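Local coordinates for protein TqaL (PDB 7EEH) that belongs to the 2OG-Fe dioxygenase family of the cupin clan and holds an iron(III) ion within a largely antiparallel beta fold, at residues Lys23-Tyr28 with Gly138-Gly143; Leu203-Ala208 with Pro257-Asp262. The protein carries 1 engineered substitution. All blocks are in the same frame, centred on the assembly; numbering follows the deposited sequence.

Interaction 1. Residues Lys23-Tyr28 with Gly138-Gly143; sequences KLRSKY and GMICHG
Arg25 reaches from helix 12-31 to the C-terminal end of helix 128-141 and takes hold of the carbonyl of His142, the first residue to leave helical geometry. Two nitrogens share that single oxygen: Arg25 NH2 lies 2.8 Å from His142 O and Arg25 NE 3.0 Å from the same atom. The grip is side-on, with His142 O close to the guanidinium plane. NE comes almost straight along the C=O bond, whereas NH2 sits on a lone pair in the carbonyl plane; the N-H...O angles of 139° and 150° show that neither bond is straight, because two N-H groups of one rigid guanidinium converge on one oxygen. A chain extended as far as NE, with CG anti to the backbone N, carries the group this far, and the turn about the last bond (chi4 -79°) sets its NE/NH2 side toward the carbonyl. The methylenes pass over the last helical turn, Arg25 CD standing 3.3 Å from Ile140 O.

The apolar part lies one turn further along helix 12-31. The CG2 branch of Ile140 meets Tyr28 CD2 at 3.7 Å, the two side chains crossing at about a right angle. Cys141 SG adds an oblique sulfur-aromatic contact, 5.5 Å from the centroid of the Tyr28 ring. Leu245 of strand 243-247 touches both Tyr28 and Ile140, which places this packing between the helices and the large sheet, and the hydroxyl of Tyr28 is hydrogen-bonded to His190 ND1.

Beyond these segments, Phe10 of a second subunit makes a cation-pi contact with Arg25 and an edge-to-face contact with His142. The chemistry therefore implies that a cationic group is spent on a carbonyl at a helix C-terminus, where the helix dipole would probably favour positive charge, while the same pair of residues also faces the subunit interface.

Interaction 2. Residues Leu203-Ala208 with Pro257-Asp262; sequences LAANSA and PVLPLD
Ser207 and Leu259 meet through both backbone and side chain. Leu259 N donates to Ser207 OG over 3.2 Å, and the N-H...O angle of 179° makes the bond essentially linear. The serine torsion is unusual: chi1 of 148° departs from the staggered positions, and in this setting OG lies in line with that amide while Ser207 CB rests 3.6 Å from Leu259 CB. Leu259 sets CG anti to its carbonyl carbon, and its CD1 branch extends to Ala205 CB, also at 3.6 Å.

Both segments are irregular loops. They lie next to the smaller antiparallel sheet: residues 203-208 lead into strand 209-213, and the loop holding 257-262 follows the neighbouring strand 252-255. Just past the paired ends of those strands, Ala208 N bonds to Pro257 O at 3.1 Å. The donor stands 59° out of the carbonyl plane and so uses no lone pair. A water donates to Pro257 O and to Asn206 O, bridging the two carbonyls, with Asn206 at the centre of an inverse gamma turn.

Val258 directs CG2 at Ala208 CB, 4.0 Å away, and packs also on Arg269 of strand 267-277. The Asn206 amide, modelled in two conformers, turns from the contact in the one described here, where OD1 would accept from Arg234 and ND2 donate to Leu231 O of a third subunit.

How the interactions relate
From the N terminus, helix 12-31 supplies the first half of interaction 1; 109 residues separate 23-28 from 138-143, at the end of helix 128-141, which closes that loop. Interaction 2 opens only afterwards, beyond strand 190-199, and closes across 48 residues that contain strands 209-213, 231-236 and 252-255 of the small sheet and 243-247, which belongs to the large sheet beside interaction 1. The two are in series, neither nesting nor crossing. Interaction 1 joins two helices; interaction 2 ties loops. Their centres lie 31 Å apart, yet each has a side chain about 13 Å from the iron(III) ion, which His184, Asp186 and His253 bind.

Interaction 1. Residues Lys23-Tyr28 with Gly138-Gly143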
ATOM      1  N   LYS B  23      -0.252   4.001 -12.212  1.00 19.20           N
ATOM      2  CA  LYS B  23       0.612   2.911 -12.666  1.00 20.47           C
ATOM      3  C   LYS B  23       0.065   2.264 -13.941  1.00 22.41           C
ATOM      4  O   LYS B  23       0.806   2.024 -14.902  1.00 21.75           O
ATOM      5  CB  LYS B  23       0.773   1.864 -11.568  1.00 20.56           C
ATOM      6  CG  LYS B  23       1.557   2.352 -10.372  1.00 23.35           C
ATOM      7  CD  LYS B  23       1.606   1.266  -9.306  1.00 27.31           C
ATOM      8  CE  LYS B  23       2.584   1.644  -8.202  1.00 31.31           C
ATOM      9  NZ  LYS B  23       2.269   0.902  -6.947  1.00 33.18           N
ATOM     10  N   LEU B  24      -1.233   1.954 -13.961  1.00 19.45           N
ATOM     11  CA  LEU B  24      -1.843   1.400 -15.168  1.00 20.97           C
ATOM     12  C   LEU B  24      -1.666   2.348 -16.344  1.00 19.13           C
ATOM     13  O   LEU B  24      -1.429   1.909 -17.476  1.00 19.20           O
ATOM     14  CB  LEU B  24      -3.335   1.103 -14.931  1.00 21.11           C
ATOM     15  CG  LEU B  24      -3.630  -0.011 -13.922  1.00 20.24           C
ATOM     16  CD1 LEU B  24      -5.125  -0.095 -13.568  1.00 21.58           C
ATOM     17  CD2 LEU B  24      -3.123  -1.339 -14.450  1.00 21.38           C
ATOM     18  N   ARG B  25      -1.783   3.657 -16.094  1.00 17.58           N
ATOM     19  CA  ARG B  25      -1.616   4.634 -17.166  1.00 18.13           C
ATOM     20  C   ARG B  25      -0.215   4.558 -17.776  1.00 19.74           C
ATOM     21  O   ARG B  25      -0.059   4.634 -19.000  1.00 18.17           O
ATOM     22  CB  ARG B  25      -1.897   6.038 -16.629  1.00 21.63           C
ATOM     23  CG  ARG B  25      -1.676   7.158 -17.633  1.00 22.80           C
ATOM     24  CD  ARG B  25      -2.044   8.487 -17.033  1.00 22.43           C
ATOM     25  NE  ARG B  25      -1.914   9.608 -17.949  1.00 20.90           N
ATOM     26  CZ  ARG B  25      -0.760  10.191 -18.260  1.00 28.28           C
ATOM     27  NH1 ARG B  25       0.387   9.747 -17.750  1.00 23.20           N
ATOM     28  NH2 ARG B  25      -0.752  11.204 -19.113  1.00 24.30           N
ATOM     29  N   SER B  26       0.815   4.407 -16.939  1.00 20.34           N
ATOM     30  CA  SER B  26       2.177   4.259 -17.461  1.00 22.56           C
ATOM     31  C   SER B  26       2.301   3.023 -18.334  1.00 18.34           C
ATOM     32  O   SER B  26       2.973   3.051 -19.374  1.00 18.57           O
ATOM     33  CB  SER B  26       3.181   4.187 -16.312  1.00 24.48           C
ATOM     34  OG  SER B  26       3.320   5.456 -15.724  1.00 34.52           O
ATOM     35  N   LYS B  27       1.649   1.929 -17.934  1.00 16.63           N
ATOM     36  CA  LYS B  27       1.668   0.703 -18.730  1.00 20.37           C
ATOM     37  C   LYS B  27       0.914   0.892 -20.040  1.00 22.53           C
ATOM     38  O   LYS B  27       1.307   0.347 -21.075  1.00 20.53           O
ATOM     39  CB  LYS B  27       1.068  -0.442 -17.913  1.00 21.14           C
ATOM     40  CG  LYS B  27       1.201  -1.821 -18.533  1.00 35.11           C
ATOM     41  CD  LYS B  27       0.810  -2.936 -17.541  1.00 33.26           C
ATOM     42  CE  LYS B  27      -0.705  -3.118 -17.432  1.00 39.96           C
ATOM     43  NZ  LYS B  27      -1.091  -4.094 -16.351  1.00 33.50           N
ATOM     44  N   TYR B  28      -0.168   1.669 -20.009  1.00 20.25           N
ATOM     45  CA  TYR B  28      -0.900   2.004 -21.227  1.00 19.90           C
ATOM     46  C   TYR B  28      -0.039   2.822 -22.185  1.00 19.46           C
ATOM     47  O   TYR B  28      -0.026   2.565 -23.390  1.00 22.58           O
ATOM     48  CB  TYR B  28      -2.158   2.778 -20.854  1.00 17.75           C
ATOM     49  CG  TYR B  28      -3.156   3.052 -21.954  1.00 19.47           C
ATOM     50  CD1 TYR B  28      -3.715   2.016 -22.699  1.00 18.68           C
ATOM     51  CD2 TYR B  28      -3.605   4.341 -22.182  1.00 17.99           C
ATOM     52  CE1 TYR B  28      -4.669   2.275 -23.674  1.00 17.94           C
ATOM     53  CE2 TYR B  28      -4.557   4.610 -23.159  1.00 17.76           C
ATOM     54  CZ  TYR B  28      -5.081   3.579 -23.897  1.00 18.10           C
ATOM     55  OH  TYR B  28      -6.042   3.863 -24.851  1.00 17.45           O
ATOM     56  N   GLY B 138     -11.126   8.566 -17.954  1.00 19.38           N
ATOM     57  CA  GLY B 138     -10.631   9.923 -18.162  1.00 22.84           C
ATOM     58  C   GLY B 138      -9.271  10.145 -17.529  1.00 22.12           C
ATOM     59  O   GLY B 138      -8.393  10.789 -18.111  1.00 21.52           O
HETATM   60  N   MSE B 139      -9.087   9.578 -16.344  1.00 25.09           N
HETATM   61  CA  MSE B 139      -7.820   9.685 -15.587  1.00 20.58           C
HETATM   62  C   MSE B 139      -6.671   9.058 -16.371  1.00 22.01           C
HETATM   63  O   MSE B 139      -5.655   9.639 -16.412  1.00 23.15           O
HETATM   64  CB  MSE B 139      -7.924   9.025 -14.211  1.00 21.78           C
HETATM   65  CG  MSE B 139      -8.629   9.835 -13.183  1.00 25.44           C
HETATM   66 SE   MSE B 139      -8.462   8.999 -11.462  1.00 32.64          SE
HETATM   67  CE  MSE B 139      -6.707   8.327 -11.482  1.00 31.66           C
ATOM     68  N   ILE B 140      -6.893   7.910 -16.982  1.00 21.11           N
ATOM     69  CA  ILE B 140      -5.844   7.215 -17.726  1.00 21.74           C
ATOM     70  C   ILE B 140      -5.542   7.940 -19.038  1.00 25.63           C
ATOM     71  O   ILE B 140      -4.386   8.245 -19.348  1.00 22.23           O
ATOM     72  CB  ILE B 140      -6.250   5.752 -17.971  1.00 23.22           C
ATOM     73  CG1 ILE B 140      -6.245   4.983 -16.654  1.00 20.10           C
ATOM     74  CG2 ILE B 140      -5.314   5.096 -18.984  1.00 21.26           C
ATOM     75  CD1 ILE B 140      -6.683   3.562 -16.802  1.00 22.03           C
ATOM     76  N   CYS B 141      -6.579   8.240 -19.822  1.00 19.73           N
ATOM     77  CA  CYS B 141      -6.350   8.758 -21.169  1.00 20.55           C
ATOM     78  C   CYS B 141      -5.842  10.195 -21.156  1.00 22.89           C
ATOM     79  O   CYS B 141      -5.168  10.616 -22.101  1.00 23.58           O
ATOM     80  CB  CYS B 141      -7.638   8.668 -21.983  1.00 20.80           C
ATOM     81  SG  CYS B 141      -8.147   6.963 -22.222  1.00 19.97           S
ATOM     82  N   HIS B 142      -6.163  10.951 -20.106  1.00 23.73           N
ATOM     83  CA  HIS B 142      -5.722  12.335 -19.959  1.00 28.56           C
ATOM     84  C   HIS B 142      -4.214  12.448 -20.106  1.00 26.90           C
ATOM     85  O   HIS B 142      -3.461  11.777 -19.398  1.00 24.62           O
ATOM     86  CB  HIS B 142      -6.157  12.854 -18.585  1.00 30.57           C
ATOM     87  CG  HIS B 142      -5.811  14.287 -18.330  1.00 36.82           C
ATOM     88  ND1 HIS B 142      -5.457  14.755 -17.081  1.00 38.40           N
ATOM     89  CD2 HIS B 142      -5.780  15.358 -19.158  1.00 32.37           C
ATOM     90  CE1 HIS B 142      -5.215  16.051 -17.153  1.00 37.48           C
ATOM     91  NE2 HIS B 142      -5.401  16.442 -18.401  1.00 36.23           N
ATOM     92  N   GLY B 143      -3.775  13.301 -21.027  1.00 26.22           N
ATOM     93  CA  GLY B 143      -2.365  13.569 -21.231  1.00 28.08           C
ATOM     94  C   GLY B 143      -1.607  12.550 -22.051  1.00 28.51           C
ATOM     95  O   GLY B 143      -0.419  12.760 -22.311  1.00 26.27           O
TER

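Interaction 2. Residues Leu203-Ala208 with Pro257-Asp262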
ATOM      1  N   LEU B 203     -16.660 -20.610 -22.141  1.00 55.13           N
ATOM      2  CA  LEU B 203     -15.452 -19.825 -21.903  1.00 53.17           C
ATOM      3  C   LEU B 203     -14.191 -20.522 -22.390  1.00 55.16           C
ATOM      4  O   LEU B 203     -13.282 -19.863 -22.911  1.00 55.49           O
ATOM      5  CB  LEU B 203     -15.333 -19.496 -20.414  1.00 49.56           C
ATOM      6  CG  LEU B 203     -16.442 -18.533 -19.992  1.00 49.95           C
ATOM      7  CD1 LEU B 203     -16.649 -18.499 -18.485  1.00 50.73           C
ATOM      8  CD2 LEU B 203     -16.144 -17.137 -20.538  1.00 48.41           C
ATOM      9  N   ALA B 204     -14.125 -21.847 -22.243  1.00 60.61           N
ATOM     10  CA  ALA B 204     -12.910 -22.573 -22.601  1.00 60.63           C
ATOM     11  C   ALA B 204     -12.567 -22.394 -24.074  1.00 60.71           C
ATOM     12  O   ALA B 204     -11.388 -22.300 -24.438  1.00 65.34           O
ATOM     13  CB  ALA B 204     -13.063 -24.057 -22.261  1.00 59.64           C
ATOM     14  N   ALA B 205     -13.574 -22.332 -24.937  1.00 54.67           N
ATOM     15  CA  ALA B 205     -13.311 -22.141 -26.355  1.00 55.62           C
ATOM     16  C   ALA B 205     -12.822 -20.711 -26.589  1.00 49.99           C
ATOM     17  O   ALA B 205     -12.627 -19.925 -25.657  1.00 47.81           O
ATOM     18  CB  ALA B 205     -14.559 -22.466 -27.169  1.00 53.00           C
ATOM     19  N   ASN B 206     -12.555 -20.366 -27.839  0.63 46.58           N
ATOM     20  CA  ASN B 206     -12.263 -18.967 -28.124  0.63 41.80           C
ATOM     21  C   ASN B 206     -13.579 -18.269 -28.455  0.63 40.43           C
ATOM     22  O   ASN B 206     -13.883 -17.901 -29.591  0.63 40.84           O
ATOM     23  CB  ASN B 206     -11.208 -18.839 -29.210  0.63 41.36           C
ATOM     24  CG  ASN B 206      -9.832 -18.560 -28.627  0.63 39.62           C
ATOM     25  OD1 ASN B 206      -9.538 -18.988 -27.510  0.63 37.25           O
ATOM     26  ND2 ASN B 206      -8.995 -17.832 -29.361  0.63 36.30           N
ATOM     27  N   SER B 207     -14.387 -18.141 -27.401  1.00 37.86           N
ATOM     28  CA  SER B 207     -15.657 -17.431 -27.452  1.00 38.87           C
ATOM     29  C   SER B 207     -15.483 -15.982 -26.981  1.00 32.75           C
ATOM     30  O   SER B 207     -14.927 -15.726 -25.908  1.00 33.20           O
ATOM     31  CB  SER B 207     -16.686 -18.188 -26.605  1.00 38.69           C
ATOM     32  OG  SER B 207     -17.637 -17.345 -25.989  1.00 39.23           O
ATOM     33  N   ALA B 208     -15.933 -15.050 -27.814  1.00 29.07           N
ATOM     34  CA  ALA B 208     -15.854 -13.612 -27.534  1.00 29.42           C
ATOM     35  C   ALA B 208     -14.439 -13.185 -27.133  1.00 25.75           C
ATOM     36  O   ALA B 208     -14.224 -12.526 -26.115  1.00 25.65           O
ATOM     37  CB  ALA B 208     -16.873 -13.215 -26.468  1.00 27.87           C
ATOM     38  N   PRO B 257     -16.944 -14.612 -32.373  1.00 39.82           N
ATOM     39  CA  PRO B 257     -18.341 -14.760 -31.935  1.00 33.52           C
ATOM     40  C   PRO B 257     -18.455 -15.377 -30.551  1.00 35.54           C
ATOM     41  O   PRO B 257     -17.625 -16.187 -30.133  1.00 35.62           O
ATOM     42  CB  PRO B 257     -18.951 -15.689 -32.995  1.00 34.21           C
ATOM     43  CG  PRO B 257     -18.033 -15.597 -34.165  1.00 41.29           C
ATOM     44  CD  PRO B 257     -16.671 -15.371 -33.606  1.00 38.24           C
ATOM     45  N   VAL B 258     -19.521 -15.001 -29.843  1.00 34.71           N
ATOM     46  CA  VAL B 258     -19.888 -15.724 -28.632  1.00 36.52           C
ATOM     47  C   VAL B 258     -20.257 -17.151 -29.000  1.00 37.66           C
ATOM     48  O   VAL B 258     -21.020 -17.389 -29.944  1.00 39.96           O
ATOM     49  CB  VAL B 258     -21.050 -15.026 -27.914  1.00 37.97           C
ATOM     50  CG1 VAL B 258     -21.441 -15.808 -26.671  1.00 37.30           C
ATOM     51  CG2 VAL B 258     -20.673 -13.611 -27.553  1.00 36.30           C
ATOM     52  N   LEU B 259     -19.715 -18.110 -28.253  1.00 38.96           N
ATOM     53  CA  LEU B 259     -20.056 -19.516 -28.430  1.00 41.64           C
ATOM     54  C   LEU B 259     -20.896 -19.991 -27.257  1.00 41.13           C
ATOM     55  O   LEU B 259     -20.524 -19.760 -26.099  1.00 38.32           O
ATOM     56  CB  LEU B 259     -18.796 -20.382 -28.545  1.00 40.46           C
ATOM     57  CG  LEU B 259     -17.959 -20.187 -29.805  1.00 41.44           C
ATOM     58  CD1 LEU B 259     -16.673 -20.988 -29.704  1.00 43.91           C
ATOM     59  CD2 LEU B 259     -18.737 -20.567 -31.046  1.00 41.73           C
ATOM     60  N   PRO B 260     -22.026 -20.652 -27.505  1.00 43.74           N
ATOM     61  CA  PRO B 260     -22.855 -21.115 -26.392  1.00 41.71           C
ATOM     62  C   PRO B 260     -22.293 -22.393 -25.792  1.00 44.15           C
ATOM     63  O   PRO B 260     -21.841 -23.295 -26.501  1.00 47.54           O
ATOM     64  CB  PRO B 260     -24.223 -21.354 -27.043  1.00 40.44           C
ATOM     65  CG  PRO B 260     -23.934 -21.592 -28.492  1.00 43.06           C
ATOM     66  CD  PRO B 260     -22.529 -21.129 -28.807  1.00 41.53           C
ATOM     67  N   LEU B 261     -22.306 -22.451 -24.466  1.00 43.90           N
ATOM     68  CA  LEU B 261     -21.905 -23.666 -23.771  1.00 46.91           C
ATOM     69  C   LEU B 261     -22.840 -24.819 -24.119  1.00 47.17           C
ATOM     70  O   LEU B 261     -22.420 -25.840 -24.676  1.00 48.96           O
ATOM     71  CB  LEU B 261     -21.900 -23.405 -22.270  1.00 46.41           C
ATOM     72  CG  LEU B 261     -21.497 -24.576 -21.386  1.00 51.45           C
ATOM     73  CD1 LEU B 261     -20.135 -25.102 -21.805  1.00 48.72           C
ATOM     74  CD2 LEU B 261     -21.510 -24.147 -19.930  1.00 51.35           C
ATOM     75  N   ASP B 262     -24.122 -24.660 -23.800  1.00 44.71           N
ATOM     76  CA  ASP B 262     -25.166 -25.595 -24.205  1.00 44.44           C
ATOM     77  C   ASP B 262     -25.727 -25.128 -25.544  1.00 44.07           C
ATOM     78  O   ASP B 262     -26.437 -24.119 -25.606  1.00 41.79           O
ATOM     79  CB  ASP B 262     -26.245 -25.655 -23.127  1.00 46.25           C
ATOM     80  CG  ASP B 262     -27.412 -26.557 -23.495  1.00 48.64           C
ATOM     81  OD1 ASP B 262     -27.435 -27.129 -24.604  1.00 48.13           O
ATOM     82  OD2 ASP B 262     -28.319 -26.689 -22.646  1.00 49.02           O
TER
HETATM   83  O   HOH W   1     -15.716 -17.547 -31.551  1.00 41.75           O